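PDB 5F9P: anthrone oxidase-like protein from Streptomyces ambofaciens, which probably acts as a monooxygenase that cleaves a carbon-carbon bond, opening ring B oxidatively in atypical angucycline biosynthesis. Local coordinates for residues S50-H55 with S218-V223; I113-G118 with Y177-S182; L95-V100 with G163-G168. All coordinates share one frame; numbering follows the deposited sequence.

Interaction 1 (S50-H55 with S218-V223); sequences SGVDSH and SNTYQV
An antiparallel strand pairing of the eight-stranded barrel runs out here: S50 and G51, closing strand 43-51, lie against Q222 and Y221 of strand 217-228 before the chain swings into the loop 52-55. S50 and Q222 are the hydrogen-bonded pair. S50 N donates to Q222 O over 2.8 Å, almost straight, while Q222 N donates back to S50 O. G51 and Y221 make the following non-hydrogen-bonded pair, with Y221 CD1 3.5 Å from G51 CA. V52 N still reaches T220 O (2.8 Å), but from well above the carbonyl plane, as the chain starts to peel off the sheet.

Side chains then take over from backbone pairing. N219 carries its CG opposite its own backbone N (chi1 -163°), which sends the amide out to the loop, where it grips the backbone of S54 twice. S54 N donates to N219 OD1 at 3.1 Å, and N219 ND2 donates to S54 O at 3.0 Å, with that oxygen lying in the amide plane of N219. A water links S54 OG to S218 O. One residue along, T220 OG1 accepts from D53 N (3.0 Å) and is also hydrogen-bonded to Y122 OH, so the hydroxyl is tied to both loop and neighbouring strand.

Strand 217-228 is flanked on its other edge by strand 122-130, through backbone bonds of N219 with F125 and Y221 with T123. Helix 21-37 packs I28 on S50 and bonds G51 O through Q24 NE2.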
loop_
_atom_site.group_PDB
_atom_site.type_symbol
_atom_site.label_atom_id
_atom_site.label_comp_id
_atom_site.label_asym_id
_atom_site.label_seq_id
_atom_site.Cartn_x
_atom_site.Cartn_y
_atom_site.Cartn_z
ATOM N N SER A 50 -3.001 -0.996 9.751
ATOM C CA SER A 50 -3.328 -2.162 10.566
ATOM C C SER A 50 -4.383 -3.025 9.867
ATOM O O SER A 50 -5.432 -2.519 9.492
ATOM C CB SER A 50 -3.877 -1.695 11.921
ATOM O OG SER A 50 -4.324 -2.799 12.672
ATOM N N GLY A 51 -4.108 -4.314 9.689
ATOM C CA GLY A 51 -4.985 -5.172 8.903
ATOM C C GLY A 51 -6.355 -5.404 9.528
ATOM O O GLY A 51 -6.458 -5.547 10.749
ATOM N N VAL A 52 -7.398 -5.423 8.694
ATOM C CA VAL A 52 -8.787 -5.627 9.153
ATOM C C VAL A 52 -9.349 -6.999 8.746
ATOM O O VAL A 52 -9.695 -7.810 9.606
ATOM C CB VAL A 52 -9.746 -4.484 8.674
ATOM C CG1 VAL A 52 -11.198 -4.831 8.958
ATOM C CG2 VAL A 52 -9.391 -3.161 9.338
ATOM N N ASP A 53 -9.424 -7.273 7.440
ATOM C CA ASP A 53 -9.895 -8.581 6.966
ATOM C C ASP A 53 -9.081 -9.730 7.565
ATOM O O ASP A 53 -9.642 -10.694 8.076
ATOM C CB ASP A 53 -9.881 -8.669 5.430
ATOM C CG ASP A 53 -11.125 -8.057 4.781
ATOM O OD1 ASP A 53 -11.940 -7.423 5.490
ATOM O OD2 ASP A 53 -11.280 -8.211 3.543
ATOM N N SER A 54 -7.756 -9.646 7.483
ATOM C CA SER A 54 -6.897 -10.713 8.005
ATOM C C SER A 54 -5.685 -10.094 8.676
ATOM O O SER A 54 -5.398 -8.918 8.452
ATOM C CB SER A 54 -6.452 -11.666 6.893
ATOM O OG SER A 54 -5.818 -10.952 5.856
ATOM N N HIS A 55 -4.995 -10.871 9.511
ATOM C CA HIS A 55 -3.879 -10.337 10.289
ATOM C C HIS A 55 -2.707 -9.952 9.409
ATOM O O HIS A 55 -2.286 -10.713 8.537
ATOM C CB HIS A 55 -3.415 -11.339 11.342
ATOM C CG HIS A 55 -4.526 -11.867 12.189
ATOM N ND1 HIS A 55 -5.351 -11.044 12.924
ATOM C CD2 HIS A 55 -4.955 -13.130 12.413
ATOM C CE1 HIS A 55 -6.242 -11.780 13.566
ATOM N NE2 HIS A 55 -6.027 -13.048 13.268
ATOM N N SER A 218 -4.704 -9.781 -1.218
ATOM C CA SER A 218 -5.492 -8.611 -0.878
ATOM C C SER A 218 -5.779 -8.563 0.616
ATOM O O SER A 218 -5.779 -9.595 1.308
ATOM C CB SER A 218 -6.775 -8.549 -1.718
ATOM O OG SER A 218 -7.631 -9.607 -1.387
ATOM N N ASN A 219 -5.979 -7.357 1.125
ATOM C CA ASN A 219 -6.349 -7.178 2.527
ATOM C C ASN A 219 -6.920 -5.782 2.673
ATOM O O ASN A 219 -6.814 -4.964 1.749
ATOM C CB ASN A 219 -5.152 -7.417 3.467
ATOM C CG ASN A 219 -5.576 -7.654 4.942
ATOM O OD1 ASN A 219 -6.762 -7.782 5.250
ATOM N ND2 ASN A 219 -4.595 -7.718 5.844
ATOM N N THR A 220 -7.550 -5.516 3.809
ATOM C CA THR A 220 -8.104 -4.196 4.067
ATOM C C THR A 220 -7.448 -3.682 5.335
ATOM O O THR A 220 -6.933 -4.473 6.121
ATOM C CB THR A 220 -9.626 -4.247 4.248
ATOM O OG1 THR A 220 -9.942 -5.167 5.300
ATOM C CG2 THR A 220 -10.309 -4.714 2.948
ATOM N N TYR A 221 -7.459 -2.369 5.538
ATOM C CA TYR A 221 -6.654 -1.776 6.613
ATOM C C TYR A 221 -7.302 -0.536 7.196
ATOM O O TYR A 221 -8.080 0.146 6.529
ATOM C CB TYR A 221 -5.274 -1.347 6.088
ATOM C CG TYR A 221 -4.420 -2.461 5.556
ATOM C CD1 TYR A 221 -3.589 -3.196 6.398
ATOM C CD2 TYR A 221 -4.446 -2.791 4.208
ATOM C CE1 TYR A 221 -2.813 -4.230 5.901
ATOM C CE2 TYR A 221 -3.678 -3.828 3.700
ATOM C CZ TYR A 221 -2.860 -4.539 4.543
ATOM O OH TYR A 221 -2.092 -5.572 4.033
ATOM N N GLN A 222 -6.943 -0.240 8.442
ATOM C CA GLN A 222 -7.147 1.083 9.014
ATOM C C GLN A 222 -5.782 1.773 9.082
ATOM O O GLN A 222 -4.784 1.145 9.437
ATOM C CB GLN A 222 -7.750 0.963 10.425
ATOM C CG GLN A 222 -7.906 2.302 11.154
ATOM C CD GLN A 222 -8.215 2.164 12.654
ATOM O OE1 GLN A 222 -8.130 1.076 13.233
ATOM N NE2 GLN A 222 -8.566 3.280 13.285
ATOM N N VAL A 223 -5.711 3.051 8.739
ATOM C CA VAL A 223 -4.444 3.765 8.899
ATOM C C VAL A 223 -4.335 4.161 10.358
ATOM O O VAL A 223 -5.249 4.776 10.886
ATOM C CB VAL A 223 -4.347 5.029 8.031
ATOM C CG1 VAL A 223 -3.080 5.828 8.406
ATOM C CG2 VAL A 223 -4.342 4.662 6.549
HETATM O O HOH W 1 -7.347 -10.636 3.725
#

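Interaction 2 (I113-G118 with Y177-S182); sequences IEIGPG and YSQWDS
Q179 makes the one direct hydrogen bond between residues 113-118 and 177-182, from its NE2 to E114 O. It is 2.9 Å long and practically straight (178° at the hydrogen); E114 O lies in the plane of the Q179 amide, whereas NE2 stands above the carbonyl plane of E114. The other end of the same amide is bridged by water: a single molecule donates to Q179 OE1 at 2.7 Å and accepts from E114 N at 3.1 Å. Both polar atoms of the amide thus serve the backbone of E114, which fixes the rotation of the group and settles which end is oxygen.

Strand 113-114 belongs to a small two-stranded sheet with strand 2-3, whereas Q179 and Y177 sit on strand 172-180 of the main barrel. The contact therefore ties this minor sheet to the barrel wall through side chains, since the two backbones stay 8.8 Å apart even at their nearest CA atoms, those of I115 and Q179.

Van der Waals packing comes from two isoleucines. With its CG1 held between backbone N and carbonyl carbon (chi1 60°), I115 turns CG2 toward the barrel strand. I115 CG2 comes within 3.3 Å of Q179 NE2. The same I115 CG2 lies 3.5 Å from Y177 OH and makes an apolar contact with Y177 CE1, obliquely to the ring. The side chains of I113 and Q179 run past each other in opposite directions, with I113 CG2 near Q179 OE1.

Polar and aromatic partners beyond the two segments complete the setting of Y177. Its OH is hydrogen-bonded to H49 NE2 and its ring meets that of F60; both lie on strands not adjacent to 172-180, consistent with a tyrosine that points into the barrel interior.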
loop_
_atom_site.group_PDB
_atom_site.type_symbol
_atom_site.label_atom_id
_atom_site.label_comp_id
_atom_site.label_asym_id
_atom_site.label_seq_id
_atom_site.Cartn_x
_atom_site.Cartn_y
_atom_site.Cartn_z
ATOM N N ILE A 113 -4.037 12.423 -3.771
ATOM C CA ILE A 113 -4.576 11.556 -2.757
ATOM C C ILE A 113 -3.847 11.812 -1.448
ATOM O O ILE A 113 -2.632 11.985 -1.433
ATOM C CB ILE A 113 -4.447 10.095 -3.232
ATOM C CG1 ILE A 113 -5.434 9.878 -4.391
ATOM C CG2 ILE A 113 -4.667 9.130 -2.084
ATOM C CD1 ILE A 113 -5.281 8.575 -5.146
ATOM N N GLU A 114 -4.603 11.882 -0.362
ATOM C CA GLU A 114 -4.015 12.060 0.951
ATOM C C GLU A 114 -4.266 10.837 1.808
ATOM O O GLU A 114 -5.379 10.322 1.850
ATOM C CB GLU A 114 -4.607 13.281 1.646
ATOM C CG GLU A 114 -3.973 13.533 3.007
ATOM C CD GLU A 114 -4.367 14.871 3.619
ATOM O OE1 GLU A 114 -5.328 15.512 3.120
ATOM O OE2 GLU A 114 -3.707 15.278 4.604
ATOM N N ILE A 115 -3.230 10.385 2.503
ATOM C CA ILE A 115 -3.365 9.277 3.443
ATOM C C ILE A 115 -2.969 9.721 4.855
ATOM O O ILE A 115 -2.067 10.541 5.024
ATOM C CB ILE A 115 -2.522 8.066 2.999
ATOM C CG1 ILE A 115 -1.034 8.434 2.920
ATOM C CG2 ILE A 115 -3.034 7.554 1.655
ATOM C CD1 ILE A 115 -0.094 7.215 2.790
ATOM N N GLY A 116 -3.643 9.187 5.862
ATOM C CA GLY A 116 -3.426 9.636 7.233
ATOM C C GLY A 116 -4.501 9.139 8.187
ATOM O O GLY A 116 -5.626 8.856 7.769
ATOM N N PRO A 117 -4.160 9.023 9.480
ATOM C CA PRO A 117 -5.079 8.433 10.467
ATOM C C PRO A 117 -6.320 9.291 10.685
ATOM O O PRO A 117 -7.349 8.774 11.134
ATOM C CB PRO A 117 -4.246 8.375 11.758
ATOM C CG PRO A 117 -2.829 8.768 11.370
ATOM C CD PRO A 117 -2.901 9.503 10.080
ATOM N N GLY A 118 -6.226 10.576 10.353
ATOM C CA GLY A 118 -7.327 11.503 10.568
ATOM C C GLY A 118 -8.473 11.434 9.564
ATOM O O GLY A 118 -9.548 11.982 9.813
ATOM N N TYR A 177 -4.497 0.365 -4.695
ATOM C CA TYR A 177 -4.643 0.893 -3.331
ATOM C C TYR A 177 -5.780 1.911 -3.354
ATOM O O TYR A 177 -5.657 2.956 -3.985
ATOM C CB TYR A 177 -3.322 1.545 -2.893
ATOM C CG TYR A 177 -3.310 2.217 -1.532
ATOM C CD1 TYR A 177 -3.822 3.494 -1.358
ATOM C CD2 TYR A 177 -2.759 1.576 -0.422
ATOM C CE1 TYR A 177 -3.797 4.118 -0.109
ATOM C CE2 TYR A 177 -2.728 2.183 0.819
ATOM C CZ TYR A 177 -3.245 3.454 0.974
ATOM O OH TYR A 177 -3.207 4.056 2.219
ATOM N N SER A 178 -6.899 1.587 -2.707
ATOM C CA SER A 178 -8.077 2.445 -2.736
ATOM C C SER A 178 -8.595 2.850 -1.345
ATOM O O SER A 178 -8.367 2.155 -0.352
ATOM C CB SER A 178 -9.206 1.820 -3.579
ATOM O OG SER A 178 -9.640 0.556 -3.095
ATOM N N GLN A 179 -9.291 3.984 -1.301
ATOM C CA GLN A 179 -9.883 4.519 -0.075
ATOM C C GLN A 179 -11.411 4.593 -0.168
ATOM O O GLN A 179 -11.961 5.007 -1.194
ATOM C CB GLN A 179 -9.345 5.922 0.203
ATOM C CG GLN A 179 -7.838 5.990 0.373
ATOM C CD GLN A 179 -7.346 7.419 0.513
ATOM O OE1 GLN A 179 -7.857 8.329 -0.140
ATOM N NE2 GLN A 179 -6.361 7.623 1.378
ATOM N N TRP A 180 -12.084 4.226 0.925
ATOM C CA TRP A 180 -13.536 4.123 0.955
ATOM C C TRP A 180 -14.109 4.798 2.217
ATOM O O TRP A 180 -13.386 4.987 3.201
ATOM C CB TRP A 180 -13.933 2.641 0.902
ATOM C CG TRP A 180 -13.492 1.977 -0.373
ATOM C CD1 TRP A 180 -12.255 1.455 -0.658
ATOM C CD2 TRP A 180 -14.294 1.771 -1.535
ATOM N NE1 TRP A 180 -12.245 0.937 -1.936
ATOM C CE2 TRP A 180 -13.481 1.135 -2.500
ATOM C CE3 TRP A 180 -15.623 2.079 -1.862
ATOM C CZ2 TRP A 180 -13.956 0.790 -3.764
ATOM C CZ3 TRP A 180 -16.095 1.735 -3.126
ATOM C CH2 TRP A 180 -15.260 1.096 -4.056
ATOM N N ASP A 181 -15.393 5.164 2.184
ATOM C CA ASP A 181 -16.038 5.819 3.326
ATOM C C ASP A 181 -16.057 4.928 4.545
ATOM O O ASP A 181 -15.985 5.407 5.673
ATOM C CB ASP A 181 -17.489 6.204 3.010
ATOM C CG ASP A 181 -17.594 7.454 2.164
ATOM O OD1 ASP A 181 -16.569 8.150 2.029
ATOM O OD2 ASP A 181 -18.704 7.745 1.644
ATOM N N SER A 182 -16.205 3.630 4.311
ATOM C CA SER A 182 -16.407 2.678 5.386
ATOM C C SER A 182 -16.227 1.251 4.897
ATOM O O SER A 182 -16.213 0.997 3.694
ATOM C CB SER A 182 -17.819 2.824 5.948
ATOM O OG SER A 182 -18.789 2.553 4.949
HETATM O O HOH W 2 -7.533 10.934 -0.528
#

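Interaction 3 (L95-V100 with G163-G168); sequences LMQNEV and GLRARG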
loop_
_atom_site.group_PDB
_atom_site.type_symbol
_atom_site.label_atom_id
_atom_site.label_comp_id
_atom_site.label_asym_id
_atom_site.label_seq_id
_atom_site.Cartn_x
_atom_site.Cartn_y
_atom_site.Cartn_z
ATOM N N LEU A 95 8.884 -6.401 0.677
ATOM C CA LEU A 95 9.266 -4.999 0.658
ATOM C C LEU A 95 9.324 -4.585 -0.794
ATOM O O LEU A 95 10.243 -4.981 -1.529
ATOM C CB LEU A 95 10.628 -4.786 1.327
ATOM C CG LEU A 95 10.933 -5.501 2.644
ATOM C CD1 LEU A 95 12.384 -5.225 3.030
ATOM C CD2 LEU A 95 9.993 -5.087 3.775
HETATM N N MSE A 96 8.347 -3.782 -1.205
HETATM C CA MSE A 96 8.094 -3.566 -2.621
HETATM C C MSE A 96 8.365 -2.134 -3.065
HETATM O O MSE A 96 7.837 -1.191 -2.488
HETATM C CB MSE A 96 6.649 -3.948 -2.937
HETATM C CG MSE A 96 6.360 -5.447 -2.823
HETATM SE SE MSE A 96 4.443 -5.803 -2.859
HETATM C CE MSE A 96 3.987 -4.980 -1.128
ATOM N N GLN A 97 9.177 -1.977 -4.105
ATOM C CA GLN A 97 9.499 -0.652 -4.617
ATOM C C GLN A 97 8.669 -0.371 -5.860
ATOM O O GLN A 97 8.618 -1.194 -6.776
ATOM C CB GLN A 97 10.999 -0.546 -4.927
ATOM C CG GLN A 97 11.886 -0.967 -3.757
ATOM C CD GLN A 97 13.368 -0.984 -4.112
ATOM O OE1 GLN A 97 13.834 -0.163 -4.892
ATOM N NE2 GLN A 97 14.109 -1.923 -3.539
ATOM N N ASN A 98 8.030 0.795 -5.896
ATOM C CA ASN A 98 7.054 1.111 -6.925
ATOM C C ASN A 98 7.169 2.526 -7.431
ATOM O O ASN A 98 7.767 3.390 -6.788
ATOM C CB ASN A 98 5.632 0.975 -6.362
ATOM C CG ASN A 98 5.468 -0.244 -5.500
ATOM O OD1 ASN A 98 5.130 -1.322 -5.989
ATOM N ND2 ASN A 98 5.729 -0.090 -4.207
ATOM N N GLU A 99 6.550 2.768 -8.578
ATOM C CA GLU A 99 6.275 4.124 -9.012
ATOM C C GLU A 99 4.766 4.260 -9.137
ATOM O O GLU A 99 4.057 3.270 -9.339
ATOM C CB GLU A 99 6.977 4.443 -10.330
ATOM C CG GLU A 99 6.457 3.689 -11.519
ATOM C CD GLU A 99 7.312 3.926 -12.768
ATOM O OE1 GLU A 99 6.923 3.456 -13.857
ATOM O OE2 GLU A 99 8.376 4.581 -12.655
ATOM N N VAL A 100 4.272 5.478 -8.975
ATOM C CA VAL A 100 2.843 5.717 -9.047
ATOM C C VAL A 100 2.454 5.770 -10.514
ATOM O O VAL A 100 3.032 6.536 -11.276
ATOM C CB VAL A 100 2.466 7.038 -8.345
ATOM C CG1 VAL A 100 0.975 7.346 -8.554
ATOM C CG2 VAL A 100 2.805 6.953 -6.859
ATOM N N GLY A 163 4.987 -2.049 -10.012
ATOM C CA GLY A 163 6.072 -2.645 -9.271
ATOM C C GLY A 163 7.373 -2.521 -10.043
ATOM O O GLY A 163 7.430 -2.886 -11.222
ATOM N N LEU A 164 8.407 -2.003 -9.375
ATOM C CA LEU A 164 9.751 -1.857 -9.960
ATOM C C LEU A 164 10.667 -3.038 -9.632
ATOM O O LEU A 164 11.352 -3.575 -10.503
ATOM C CB LEU A 164 10.402 -0.558 -9.473
ATOM C CG LEU A 164 9.696 0.702 -9.963
ATOM C CD1 LEU A 164 10.522 1.945 -9.658
ATOM C CD2 LEU A 164 9.411 0.577 -11.461
ATOM N N ARG A 165 10.663 -3.436 -8.364
ATOM C CA ARG A 165 11.489 -4.529 -7.875
ATOM C C ARG A 165 11.079 -4.767 -6.428
ATOM O O ARG A 165 10.400 -3.932 -5.835
ATOM C CB ARG A 165 12.973 -4.156 -7.968
ATOM C CG ARG A 165 13.369 -3.006 -7.072
ATOM C CD ARG A 165 14.755 -2.474 -7.426
ATOM N NE ARG A 165 14.765 -1.797 -8.718
ATOM C CZ ARG A 165 14.415 -0.526 -8.905
ATOM N NH1 ARG A 165 14.019 0.221 -7.881
ATOM N NH2 ARG A 165 14.450 -0.003 -10.125
ATOM N N ALA A 166 11.465 -5.898 -5.850
ATOM C CA ALA A 166 10.953 -6.232 -4.527
ATOM C C ALA A 166 11.835 -7.230 -3.814
ATOM O O ALA A 166 12.484 -8.039 -4.452
ATOM C CB ALA A 166 9.532 -6.780 -4.637
ATOM N N ARG A 167 11.849 -7.169 -2.489
ATOM C CA ARG A 167 12.467 -8.219 -1.690
ATOM C C ARG A 167 11.361 -9.087 -1.135
ATOM O O ARG A 167 10.459 -8.592 -0.465
ATOM C CB ARG A 167 13.321 -7.616 -0.567
ATOM C CG ARG A 167 14.424 -6.688 -1.097
ATOM C CD ARG A 167 15.119 -5.907 0.004
ATOM N NE ARG A 167 15.663 -6.809 1.010
ATOM C CZ ARG A 167 16.479 -6.443 1.992
ATOM N NH1 ARG A 167 16.860 -5.176 2.105
ATOM N NH2 ARG A 167 16.922 -7.350 2.855
ATOM N N GLY A 168 11.408 -10.380 -1.434
ATOM C CA GLY A 168 10.400 -11.295 -0.943
ATOM C C GLY A 168 9.305 -11.539 -1.961
ATOM O O GLY A 168 8.335 -12.233 -1.686
#
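Side-chain torsions on both strands bring Q97 and R165 together. Q97 sets CG opposite its carbonyl carbon and then runs extended to the amide; R165 places CG between its backbone N and carbonyl carbon (chi1 65°) and bends at chi3 (69°), bringing the guanidinium back to the end of the glutamine, edge first. R165 NH1 donates to Q97 OE1 at 3.0 Å. The oxygen lies in the guanidinium plane, but the amide is turned 62° from it and NH1 stands above the amide plane. R165 CG also packs 3.6 Å from Q97 CD. Beside this pair, L95 CD1 lies over one face of the R167 guanidinium, whose charge has a cation-pi partner in Y73 of helix 66-74. On the reverse face of the sheet, CG of selenomethionine M96 touches A166 CB at 3.9 Å.

The backbone bonds are regular from L95 to Q97: L95 pairs with R167 in both directions, and Q97 N donates to R165 O. Then the register slips. Q97 O takes L164 N at 2.7 Å and, weakly, R165 N at 3.4 Å, so two residues of one strand face a single residue of the other. L164 CG lies 4.0 Å from E99 N. This is a classic beta bulge in strand 155-167, where it pairs antiparallel with strand 92-105 in the barrel.

In the fold
Interactions 1 and 3 lie on opposite sides of the chain's centre, about 20 Å apart between centres, and each joins two strands of the same closed barrel. The strand order fits a dimeric alpha-beta barrel built within one chain: strand 217-228 pairs with 43-51 of the first half, and strand 92-105 with 155-167 of the second, so both look like seams between halves. Interaction 2 adds the small sheet to this barrel. It touches interaction 1, where V223 CG1 packs 3.5 Å from P117 N, but stays about 7 Å from interaction 3 at the nearest atoms, although strands 172-180 and 155-167 are neighbours.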